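Local coordinates for protein exonuclease (Laribacter hongkongensis, PDB 3SYY) that probably digests double-stranded DNA with strict 5'-to-3' polarity, as a magnesium-binding alkaline exonuclease of the PD-(D/E)XK nuclease superfamily, at residues A[137-142]-A[174-179]; A[103-106]-A[110-113]; A[22-27]-A[37-42]; A[73-78]-A[151-156]. All coordinates share one frame; numbering follows the deposited sequence.

Interaction 1: A[137-142]-A[174-179]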
loop_
_atom_site.group_PDB
_atom_site.type_symbol
_atom_site.label_atom_id
_atom_site.label_comp_id
_atom_site.label_asym_id
_atom_site.label_seq_id
_atom_site.Cartn_x
_atom_site.Cartn_y
_atom_site.Cartn_z
ATOM N N GLN A 137 6.230 23.702 9.078
ATOM C CA GLN A 137 7.382 23.696 8.190
ATOM C C GLN A 137 7.878 25.135 7.940
ATOM O O GLN A 137 9.056 25.441 8.033
ATOM C CB GLN A 137 6.982 23.061 6.867
ATOM C CG GLN A 137 8.113 23.079 5.871
ATOM C CD GLN A 137 7.705 22.528 4.523
ATOM O OE1 GLN A 137 6.516 22.390 4.216
ATOM N NE2 GLN A 137 8.691 22.160 3.729
ATOM N N MET A 138 6.940 26.019 7.607
ATOM C CA MET A 138 7.321 27.374 7.257
ATOM C C MET A 138 7.769 28.191 8.469
ATOM O O MET A 138 8.675 28.999 8.340
ATOM C CB MET A 138 6.164 28.057 6.541
ATOM C CG MET A 138 6.044 27.549 5.046
ATOM S SD MET A 138 4.635 28.331 4.217
ATOM C CE MET A 138 3.216 27.774 5.056
ATOM N N GLN A 139 7.148 27.981 9.616
ATOM C CA GLN A 139 7.623 28.695 10.832
ATOM C C GLN A 139 9.030 28.239 11.148
ATOM O O GLN A 139 9.872 29.050 11.545
ATOM C CB GLN A 139 6.685 28.496 12.017
ATOM C CG GLN A 139 5.301 29.183 11.835
ATOM C CD GLN A 139 5.420 30.749 11.752
ATOM O OE1 GLN A 139 6.489 31.325 12.042
ATOM N NE2 GLN A 139 4.339 31.403 11.312
ATOM N N THR A 140 9.316 26.940 10.943
ATOM C CA THR A 140 10.664 26.415 11.143
ATOM C C THR A 140 11.653 26.966 10.163
ATOM O O THR A 140 12.814 27.229 10.516
ATOM C CB THR A 140 10.692 24.865 10.991
ATOM O OG1 THR A 140 9.802 24.286 11.955
ATOM C CG2 THR A 140 12.117 24.317 11.163
ATOM N N GLN A 141 11.237 27.133 8.913
ATOM C CA GLN A 141 12.128 27.735 7.920
ATOM C C GLN A 141 12.487 29.189 8.347
ATOM O O GLN A 141 13.652 29.602 8.245
ATOM C CB GLN A 141 11.443 27.768 6.547
ATOM C CG GLN A 141 11.456 26.474 5.792
ATOM C CD GLN A 141 10.382 26.453 4.678
ATOM O OE1 GLN A 141 10.263 25.478 3.929
ATOM N NE2 GLN A 141 9.637 27.533 4.565
ATOM N N MET A 142 11.490 29.902 8.865
ATOM C CA MET A 142 11.686 31.261 9.435
ATOM C C MET A 142 12.617 31.246 10.673
ATOM O O MET A 142 13.547 32.062 10.772
ATOM C CB MET A 142 10.338 31.904 9.727
ATOM C CG MET A 142 9.712 32.386 8.413
ATOM S SD MET A 142 8.170 33.287 8.588
ATOM C CE MET A 142 6.896 32.041 8.564
ATOM N N ASP A 174 6.513 34.192 16.440
ATOM C CA ASP A 174 7.535 33.920 17.470
ATOM C C ASP A 174 7.078 32.968 18.578
ATOM O O ASP A 174 7.878 32.176 19.060
ATOM C CB ASP A 174 8.113 35.233 18.054
ATOM C CG ASP A 174 9.059 35.926 17.093
ATOM O OD1 ASP A 174 9.224 37.152 17.199
ATOM O OD2 ASP A 174 9.657 35.252 16.229
ATOM N N ALA A 175 5.810 33.012 18.959
ATOM C CA ALA A 175 5.293 32.049 19.928
ATOM C C ALA A 175 5.343 30.623 19.418
ATOM O O ALA A 175 5.769 29.710 20.168
ATOM C CB ALA A 175 3.875 32.396 20.359
ATOM N N LEU A 176 4.914 30.408 18.163
ATOM C CA LEU A 176 4.931 29.055 17.606
ATOM C C LEU A 176 6.365 28.601 17.416
ATOM O O LEU A 176 6.688 27.442 17.701
ATOM C CB LEU A 176 4.145 28.943 16.285
ATOM C CG LEU A 176 3.996 27.505 15.726
ATOM C CD1 LEU A 176 3.495 26.514 16.764
ATOM C CD2 LEU A 176 3.084 27.476 14.509
ATOM N N ILE A 177 7.213 29.494 16.914
ATOM C CA ILE A 177 8.608 29.195 16.789
ATOM C C ILE A 177 9.228 28.767 18.161
ATOM O O ILE A 177 9.971 27.805 18.205
ATOM C CB ILE A 177 9.357 30.371 16.127
ATOM C CG1 ILE A 177 9.013 30.428 14.620
ATOM C CG2 ILE A 177 10.889 30.281 16.335
ATOM C CD1 ILE A 177 9.604 31.643 13.902
ATOM N N ALA A 178 8.893 29.454 19.258
ATOM C CA ALA A 178 9.539 29.107 20.547
ATOM C C ALA A 178 9.089 27.704 20.951
ATOM O O ALA A 178 9.902 26.897 21.417
ATOM C CB ALA A 178 9.214 30.131 21.619
ATOM N N GLU A 179 7.813 27.406 20.722
ATOM C CA GLU A 179 7.243 26.100 21.020
ATOM C C GLU A 179 7.853 24.983 20.151
ATOM O O GLU A 179 8.204 23.922 20.673
ATOM C CB GLU A 179 5.733 26.191 20.892
ATOM C CG GLU A 179 4.953 24.906 20.908
ATOM C CD GLU A 179 3.480 25.162 20.559
ATOM O OE1 GLU A 179 3.011 26.323 20.730
ATOM O OE2 GLU A 179 2.794 24.208 20.106
#
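Gln-139 and Ile-177 meet where the helical segments 137-142 and 174-179 cross almost perpendicularly, at -89°, their axes 9.5 Å apart. At this crossing Gln-139 CA and Ile-177 CA approach to 6.1 Å, closer than any other CA pair of the two segments. Ile-177 lays its extended CG1-CD1 arm across the Gln-139 side chain at about a right angle. Its CG1 sits 3.5 Å from the backbone O of Gln-139, while CD1 comes within 3.6 Å of Gln-139 OE1. One helical turn further on, Met-142 CB adds a looser apolar contact to Ile-177 CD1 at 4.2 Å. Leu-176 also crosses Gln-139, placing its CD2 3.9 Å from Gln-139 CG. In the PD-(D/E)XK fold of this nuclease, helix 132-145 packs on the central mixed sheet, and Met-138 and Met-142 touch strand 109-114 there; the long helix 174-205 begins just after edge strand 165-171 and is held here against helix 132-145. The Gln-139 chain turns about its CB-CG bond (chi2 -64°), which brings its buried amide toward the junction of that strand and helix 174-205. OE1 accepts a hydrogen bond from Asp-173 N and NE2 donates one to Glu-171 O, two backbone bonds that together fix the rotation of the amide. Close by, Arg-172 forms a salt bridge to Asp-174 OD2 and a weak hydrogen bond to Met-142 O.

Interaction 2: A[103-106]-A[110-113]. With MG (magnesium ion), chain B.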
loop_
_atom_site.group_PDB
_atom_site.type_symbol
_atom_site.label_atom_id
_atom_site.label_comp_id
_atom_site.label_asym_id
_atom_site.label_seq_id
_atom_site.Cartn_x
_atom_site.Cartn_y
_atom_site.Cartn_z
ATOM N N GLY A 103 13.044 29.007 -1.654
ATOM C CA GLY A 103 13.763 30.205 -2.149
ATOM C C GLY A 103 13.854 31.268 -1.077
ATOM O O GLY A 103 13.005 31.342 -0.207
ATOM N N LEU A 104 14.910 32.071 -1.128
ATOM C CA LEU A 104 14.939 33.345 -0.362
ATOM C C LEU A 104 14.313 34.432 -1.218
ATOM O O LEU A 104 14.669 34.590 -2.393
ATOM C CB LEU A 104 16.378 33.744 -0.063
ATOM C CG LEU A 104 17.279 32.762 0.720
ATOM C CD1 LEU A 104 18.546 33.489 1.213
ATOM C CD2 LEU A 104 16.551 32.104 1.882
ATOM N N VAL A 105 13.386 35.161 -0.637
ATOM C CA VAL A 105 12.657 36.198 -1.383
ATOM C C VAL A 105 13.041 37.546 -0.781
ATOM O O VAL A 105 12.804 37.794 0.401
ATOM C CB VAL A 105 11.140 36.046 -1.291
ATOM C CG1 VAL A 105 10.443 37.050 -2.216
ATOM C CG2 VAL A 105 10.705 34.610 -1.665
ATOM N N GLY A 106 13.577 38.430 -1.614
ATOM C CA GLY A 106 13.965 39.753 -1.125
ATOM C C GLY A 106 14.991 39.622 -0.015
ATOM O O GLY A 106 15.826 38.717 -0.031
ATOM N N LEU A 110 10.522 34.387 2.159
ATOM C CA LEU A 110 10.847 33.034 1.771
ATOM C C LEU A 110 9.734 32.592 0.836
ATOM O O LEU A 110 8.704 33.197 0.831
ATOM C CB LEU A 110 10.767 32.139 3.024
ATOM C CG LEU A 110 11.824 32.370 4.124
ATOM C CD1 LEU A 110 11.506 31.518 5.330
ATOM C CD2 LEU A 110 13.152 32.011 3.603
ATOM N N ILE A 111 9.952 31.514 0.084
ATOM C CA ILE A 111 8.852 30.868 -0.642
ATOM C C ILE A 111 8.926 29.364 -0.304
ATOM O O ILE A 111 10.022 28.825 -0.194
ATOM C CB ILE A 111 8.958 31.120 -2.179
ATOM C CG1 ILE A 111 7.898 30.348 -2.969
ATOM C CG2 ILE A 111 10.364 30.845 -2.682
ATOM C CD1 ILE A 111 7.816 30.731 -4.455
ATOM N N GLU A 112 7.772 28.746 -0.095
ATOM C CA GLU A 112 7.681 27.257 0.026
ATOM C C GLU A 112 6.643 26.891 -1.039
ATOM O O GLU A 112 5.545 27.460 -1.044
ATOM C CB GLU A 112 7.148 26.851 1.409
ATOM C CG GLU A 112 6.756 25.300 1.470
ATOM C CD GLU A 112 7.962 24.398 1.167
ATOM O OE1 GLU A 112 9.119 24.843 1.413
ATOM O OE2 GLU A 112 7.787 23.229 0.630
ATOM N N ILE A 113 7.028 26.007 -1.948
ATOM C CA ILE A 113 6.204 25.600 -3.085
ATOM C C ILE A 113 5.638 24.173 -2.906
ATOM O O ILE A 113 6.389 23.225 -2.590
ATOM C CB ILE A 113 7.072 25.610 -4.342
ATOM C CG1 ILE A 113 7.537 27.062 -4.674
ATOM C CG2 ILE A 113 6.319 24.983 -5.574
ATOM C CD1 ILE A 113 8.598 27.095 -5.752
HETATM MG MG MG B . 8.385 22.435 -1.456
HETATM O O HOH W 1 7.485 20.350 -0.865
HETATM O O HOH W 2 10.291 21.631 -2.379
#
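Leu-104 and Leu-110 face each other as a non-hydrogen-bonded pair of an antiparallel beta hairpin, strand 103-105 against strand 109-114, the latter supplying ligands of the magnesium sites of this PD-(D/E)XK nuclease. Their CD2 methyls, Leu-104 CD2 and Leu-110 CD2, meet at 3.8 Å on the sheet face away from Ile-111. Beside them a hydrogen bond runs from Ile-111 N to Gly-103 O over 3.1 Å, the donor tilted 31° from the carbonyl plane; the return bond from Gly-103 N to Ile-111 O is weak. Ile-111 CG2, in the crowded position between backbone N and carbonyl carbon, lies over the glycine, 3.5 Å from Gly-103 CA. Val-105 presses CG2 against the Leu-110 backbone, 3.4 Å from Leu-110 C. Further out, Tyr-75 of helix 59-79 touches Val-105 and Ile-111, and Gln-141 and Met-142 of helix 132-145 rest on Leu-110. Glu-112, Ile-113 and Lys-114, whose NZ hydrogen-bonds Glu-112 OE2, form the E-X-K part of the family signature, and Asp-102, just before the hairpin, supplies its aspartate. Glu-112 also serves a second magnesium with Ser-100. The Glu-112 chain bends at chi2 (60°) and turns its carboxylate to one magnesium ion, which is bound by Glu-112 OE2 at 2.3 Å and by Ile-113 O at 2.4 Å, with Asp-102 OD2 and two waters as the other ligands.

Interaction 3: A[22-27]-A[37-42]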
loop_
_atom_site.group_PDB
_atom_site.type_symbol
_atom_site.label_atom_id
_atom_site.label_comp_id
_atom_site.label_asym_id
_atom_site.label_seq_id
_atom_site.Cartn_x
_atom_site.Cartn_y
_atom_site.Cartn_z
ATOM N N ALA A 22 6.276 18.625 11.837
ATOM C CA ALA A 22 4.947 18.202 12.255
ATOM C C ALA A 22 4.951 16.768 12.872
ATOM O O ALA A 22 4.203 16.485 13.806
ATOM C CB ALA A 22 3.953 18.264 11.078
ATOM N N ASP A 23 5.785 15.883 12.346
ATOM C CA ASP A 23 5.916 14.533 12.930
ATOM C C ASP A 23 6.511 14.580 14.345
ATOM O O ASP A 23 6.101 13.798 15.225
ATOM C CB ASP A 23 6.746 13.672 12.019
ATOM C CG ASP A 23 5.985 13.302 10.754
ATOM O OD1 ASP A 23 4.747 13.376 10.791
ATOM O OD2 ASP A 23 6.621 12.968 9.751
ATOM N N VAL A 24 7.476 15.471 14.541
ATOM C CA VAL A 24 8.028 15.702 15.869
ATOM C C VAL A 24 6.939 16.098 16.869
ATOM O O VAL A 24 6.846 15.495 17.927
ATOM C CB VAL A 24 9.157 16.710 15.838
ATOM C CG1 VAL A 24 9.667 17.057 17.255
ATOM C CG2 VAL A 24 10.327 16.170 15.008
ATOM N N MET A 25 6.074 17.050 16.505
ATOM C CA MET A 25 5.196 17.713 17.468
ATOM C C MET A 25 3.795 17.142 17.640
ATOM O O MET A 25 3.067 17.561 18.533
ATOM C CB MET A 25 5.053 19.190 17.092
ATOM C CG MET A 25 6.346 19.927 17.168
ATOM S SD MET A 25 6.039 21.599 16.680
ATOM C CE MET A 25 5.034 22.200 18.051
ATOM N N THR A 26 3.393 16.215 16.793
ATOM C CA THR A 26 1.975 15.858 16.763
ATOM C C THR A 26 1.561 14.988 17.948
ATOM O O THR A 26 2.365 14.189 18.457
ATOM C CB THR A 26 1.564 15.226 15.443
ATOM O OG1 THR A 26 0.199 14.784 15.555
ATOM C CG2 THR A 26 2.460 14.046 15.115
ATOM N N LYS A 27 0.315 15.173 18.391
ATOM C CA LYS A 27 -0.224 14.486 19.580
ATOM C C LYS A 27 -1.582 13.831 19.310
ATOM O O LYS A 27 -1.958 12.866 19.988
ATOM C CB LYS A 27 -0.331 15.461 20.757
ATOM C CG LYS A 27 0.956 15.609 21.567
ATOM C CD LYS A 27 1.242 17.073 21.845
ATOM C CE LYS A 27 2.744 17.354 21.777
ATOM N NZ LYS A 27 3.071 18.544 20.908
ATOM N N GLN A 37 7.691 8.826 17.198
ATOM C CA GLN A 37 8.571 7.666 17.389
ATOM C C GLN A 37 9.128 7.077 16.115
ATOM O O GLN A 37 10.297 6.669 16.069
ATOM C CB GLN A 37 7.879 6.622 18.296
ATOM C CG GLN A 37 7.582 7.262 19.711
ATOM C CD GLN A 37 8.752 8.225 20.258
ATOM O OE1 GLN A 37 9.939 7.787 20.410
ATOM N NE2 GLN A 37 8.402 9.536 20.556
ATOM N N ASN A 38 8.321 7.023 15.045
ATOM C CA ASN A 38 8.842 6.512 13.760
ATOM C C ASN A 38 9.923 7.410 13.169
ATOM O O ASN A 38 10.898 6.928 12.622
ATOM C CB ASN A 38 7.699 6.321 12.724
ATOM C CG ASN A 38 6.735 5.225 13.129
ATOM O OD1 ASN A 38 7.117 4.299 13.847
ATOM N ND2 ASN A 38 5.476 5.333 12.699
ATOM N N TYR A 39 9.751 8.729 13.280
ATOM C CA TYR A 39 10.802 9.651 12.808
ATOM C C TYR A 39 12.054 9.499 13.672
ATOM O O TYR A 39 13.144 9.484 13.168
ATOM C CB TYR A 39 10.284 11.103 12.894
ATOM C CG TYR A 39 11.170 12.135 12.238
ATOM C CD1 TYR A 39 11.862 11.843 11.071
ATOM C CD2 TYR A 39 11.288 13.419 12.781
ATOM C CE1 TYR A 39 12.666 12.817 10.455
ATOM C CE2 TYR A 39 12.078 14.373 12.172
ATOM C CZ TYR A 39 12.751 14.092 11.044
ATOM O OH TYR A 39 13.538 15.055 10.459
ATOM N N MET A 40 11.864 9.415 14.983
ATOM C CA MET A 40 13.011 9.218 15.906
ATOM C C MET A 40 13.835 7.984 15.470
ATOM O O MET A 40 15.052 8.065 15.307
ATOM C CB MET A 40 12.449 9.129 17.309
ATOM C CG MET A 40 13.317 8.427 18.291
ATOM S SD MET A 40 14.219 9.614 19.204
ATOM C CE MET A 40 12.930 10.549 20.015
ATOM N N ALA A 41 13.143 6.866 15.172
ATOM C CA ALA A 41 13.790 5.639 14.714
ATOM C C ALA A 41 14.524 5.889 13.405
ATOM O O ALA A 41 15.664 5.442 13.205
ATOM C CB ALA A 41 12.744 4.488 14.584
ATOM N N GLU A 42 13.910 6.656 12.496
ATOM C CA GLU A 42 14.564 6.953 11.246
ATOM C C GLU A 42 15.883 7.705 11.469
ATOM O O GLU A 42 16.894 7.433 10.802
ATOM C CB GLU A 42 13.687 7.906 10.389
ATOM C CG GLU A 42 12.773 7.304 9.379
ATOM C CD GLU A 42 11.930 8.415 8.717
ATOM O OE1 GLU A 42 10.741 8.508 9.050
ATOM O OE2 GLU A 42 12.512 9.190 7.944
#
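Val-24 and Tyr-39 form the tight centre of a helix-helix contact in the N-terminal part of the nuclease domain, where the short helix 21-25 leans on helix 34-49. Val-24 CG2 comes up to the edge of the Tyr-39 ring, in its plane, 3.7 Å from Tyr-39 CD2 and 3.8 Å from Tyr-39 CE2. The ring reaches this place because Tyr-39 CG stands anti to the backbone N (chi1 -171°), and it is tethered beyond the contact by a hydrogen bond between Tyr-39 OH and Thr-17 N. Phe-187 of the long helix 174-205 also packs on Val-24, and both Val-24 and Tyr-39 are buried. The other part of the contact is looser and closer to solvent. There Asp-23 CB and Tyr-39 CB lie 4.5 Å apart, and the Asp-23 carboxylate makes no bond across the segments. Instead Asp-23 OD2 pairs with Arg-20 NE, while Glu-42 OE1 on the facing helix pairs with Arg-20 NH2. The guanidinium thus ties the two helices together from outside both segments, and it probably offsets the like charges of the acids, whose Asp-23 OD2 and Glu-42 OE1 stand 6.1 Å apart.

Interaction 4: A[73-78]-A[151-156]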
loop_
_atom_site.group_PDB
_atom_site.type_symbol
_atom_site.label_atom_id
_atom_site.label_comp_id
_atom_site.label_asym_id
_atom_site.label_seq_id
_atom_site.Cartn_x
_atom_site.Cartn_y
_atom_site.Cartn_z
ATOM N N ALA A 73 8.877 29.963 -11.272
ATOM C CA ALA A 73 8.828 30.987 -12.316
ATOM C C ALA A 73 7.496 31.708 -12.265
ATOM O O ALA A 73 7.483 32.931 -12.284
ATOM C CB ALA A 73 9.093 30.413 -13.688
ATOM N N ARG A 74 6.389 30.976 -12.170
ATOM C CA ARG A 74 5.071 31.587 -12.072
ATOM C C ARG A 74 4.963 32.577 -10.911
ATOM O O ARG A 74 4.309 33.644 -11.031
ATOM C CB ARG A 74 3.961 30.528 -11.975
ATOM C CG ARG A 74 2.536 31.105 -11.903
ATOM C CD ARG A 74 2.079 31.763 -13.280
ATOM N NE ARG A 74 0.626 31.945 -13.240
ATOM C CZ ARG A 74 -0.290 31.076 -13.694
ATOM N NH1 ARG A 74 0.059 29.964 -14.334
ATOM N NH2 ARG A 74 -1.578 31.341 -13.540
ATOM N N TYR A 75 5.557 32.225 -9.768
ATOM C CA TYR A 75 5.493 33.117 -8.611
ATOM C C TYR A 75 6.181 34.451 -8.946
ATOM O O TYR A 75 5.634 35.502 -8.638
ATOM C CB TYR A 75 6.210 32.482 -7.413
ATOM C CG TYR A 75 6.475 33.408 -6.255
ATOM C CD1 TYR A 75 5.465 33.718 -5.342
ATOM C CD2 TYR A 75 7.744 33.965 -6.049
ATOM C CE1 TYR A 75 5.713 34.507 -4.236
ATOM C CE2 TYR A 75 7.997 34.790 -4.936
ATOM C CZ TYR A 75 6.981 35.052 -4.044
ATOM O OH TYR A 75 7.153 35.838 -2.921
ATOM N N ILE A 76 7.392 34.394 -9.489
ATOM C CA ILE A 76 8.146 35.634 -9.906
ATOM C C ILE A 76 7.348 36.420 -10.983
ATOM O O ILE A 76 7.280 37.664 -10.962
ATOM C CB ILE A 76 9.571 35.296 -10.370
ATOM C CG1 ILE A 76 10.390 34.602 -9.269
ATOM C CG2 ILE A 76 10.391 36.577 -10.825
ATOM C CD1 ILE A 76 11.527 33.746 -9.862
ATOM N N ILE A 77 6.710 35.713 -11.905
ATOM C CA ILE A 77 5.829 36.390 -12.894
ATOM C C ILE A 77 4.746 37.142 -12.174
ATOM O O ILE A 77 4.527 38.343 -12.458
ATOM C CB ILE A 77 5.217 35.396 -13.887
ATOM C CG1 ILE A 77 6.324 34.844 -14.769
ATOM C CG2 ILE A 77 4.123 36.049 -14.735
ATOM C CD1 ILE A 77 5.873 33.661 -15.630
ATOM N N GLU A 78 4.097 36.484 -11.215
ATOM C CA GLU A 78 2.990 37.075 -10.505
ATOM C C GLU A 78 3.394 38.199 -9.549
ATOM O O GLU A 78 2.567 39.070 -9.224
ATOM C CB GLU A 78 2.177 36.017 -9.746
ATOM C CG GLU A 78 1.591 34.919 -10.646
ATOM C CD GLU A 78 0.362 35.367 -11.406
ATOM O OE1 GLU A 78 -0.051 34.667 -12.354
ATOM O OE2 GLU A 78 -0.216 36.413 -11.038
ATOM N N ASP A 151 5.931 33.076 1.660
ATOM C CA ASP A 151 4.791 32.994 0.745
ATOM C C ASP A 151 4.618 31.496 0.415
ATOM O O ASP A 151 5.523 30.850 -0.082
ATOM C CB ASP A 151 5.137 33.747 -0.534
ATOM C CG ASP A 151 4.729 35.252 -0.460
ATOM O OD1 ASP A 151 3.917 35.604 0.425
ATOM O OD2 ASP A 151 5.264 36.052 -1.252
ATOM N N PHE A 152 3.463 30.976 0.728
ATOM C CA PHE A 152 3.162 29.583 0.438
ATOM C C PHE A 152 2.524 29.542 -0.944
ATOM O O PHE A 152 1.531 30.222 -1.167
ATOM C CB PHE A 152 2.152 29.124 1.460
ATOM C CG PHE A 152 1.635 27.734 1.195
ATOM C CD1 PHE A 152 0.438 27.538 0.494
ATOM C CD2 PHE A 152 2.347 26.625 1.648
ATOM C CE1 PHE A 152 -0.062 26.221 0.263
ATOM C CE2 PHE A 152 1.851 25.310 1.438
ATOM C CZ PHE A 152 0.661 25.111 0.701
ATOM N N VAL A 153 3.128 28.833 -1.882
ATOM C CA VAL A 153 2.602 28.751 -3.252
ATOM C C VAL A 153 2.130 27.310 -3.456
ATOM O O VAL A 153 2.886 26.377 -3.132
ATOM C CB VAL A 153 3.718 29.045 -4.263
ATOM C CG1 VAL A 153 3.244 28.792 -5.751
ATOM C CG2 VAL A 153 4.194 30.541 -4.101
ATOM N N SER A 154 0.892 27.138 -3.946
ATOM C CA SER A 154 0.458 25.850 -4.519
ATOM C C SER A 154 0.241 26.037 -6.035
ATOM O O SER A 154 -0.310 27.078 -6.465
ATOM C CB SER A 154 -0.801 25.373 -3.785
ATOM O OG SER A 154 -1.287 24.119 -4.249
ATOM N N TYR A 155 0.723 25.093 -6.855
ATOM C CA TYR A 155 0.666 25.246 -8.308
ATOM C C TYR A 155 0.275 23.942 -9.000
ATOM O O TYR A 155 0.878 22.873 -8.735
ATOM C CB TYR A 155 2.018 25.661 -8.825
ATOM C CG TYR A 155 2.119 25.870 -10.300
ATOM C CD1 TYR A 155 1.547 26.998 -10.912
ATOM C CD2 TYR A 155 2.850 24.988 -11.095
ATOM C CE1 TYR A 155 1.660 27.180 -12.295
ATOM C CE2 TYR A 155 2.974 25.169 -12.462
ATOM C CZ TYR A 155 2.384 26.279 -13.049
ATOM O OH TYR A 155 2.518 26.412 -14.395
ATOM N N ASP A 156 -0.689 24.047 -9.905
ATOM C CA ASP A 156 -1.027 22.897 -10.747
ATOM C C ASP A 156 -1.363 23.360 -12.156
ATOM O O ASP A 156 -2.431 23.918 -12.382
ATOM C CB ASP A 156 -2.227 22.156 -10.146
ATOM C CG ASP A 156 -2.494 20.803 -10.861
ATOM O OD1 ASP A 156 -1.897 20.524 -11.921
ATOM O OD2 ASP A 156 -3.266 20.029 -10.322
#
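Tyr-75 points its ring from helix 59-79 along the face of strand 149-155 and ends in a short hydrogen bond, Tyr-75 OH to Asp-151 OD2 at 2.5 Å. OD2 lies at the edge of the Tyr-75 ring, near its plane, and accepts through its anti lone pair; ring and carboxylate planes are turned 66° apart. The other oxygen, Asp-151 OD1, is taken by a salt bridge to Arg-169 NE, and this second grip fixes the carboxylate. Behind the hydroxyl, Val-153 crosses the ring obliquely, its CG2 3.6 Å from Tyr-75 CD1. With CG anti to the backbone N (chi1 167°), Tyr-75 reaches beyond Val-153 as far as Asp-151. At the far end of the strand Arg-74 meets Tyr-155 nearly at right angles, guanidinium and ring planes 84° apart, with Arg-74 NH1 at the ring edge 3.8 Å from Tyr-155 CE1. A salt bridge one turn along the same helix, Arg-74 NE to Glu-78 OE1 at 2.9 Å, steadies the guanidinium and lies close to its plane. Asp-151, Val-153 and Tyr-155 thus present one face of the strand to the helix, as in the PD-(D/E)XK core, whose central sheet is packed by helices.

How the interactions relate
Interactions 2 and 4, their centres about 10 Å apart, share the five-strand mixed sheet, where strands 109-114 and 149-155 are neighbours joined by backbone hydrogen bonds. Helix 59-79 covers the face bearing Ile-111 and Val-153; helix 132-145 covers the other, where Leu-110 and Glu-112 touch interaction 1, centred about 15 Å from interaction 2. Interaction 3 comes first in the chain, about 17, 26 and 30 Å between centres from interactions 1, 2 and 4, and touches interaction 1 where Glu-179 of helix 174-205 meets Met-25. Interaction 2 is nested within the loop closed by interaction 4, while interactions 1 and 4 cross; metal-binding strand 109-114 lies between helix 59-79, before it in the chain, and helix 132-145, after it.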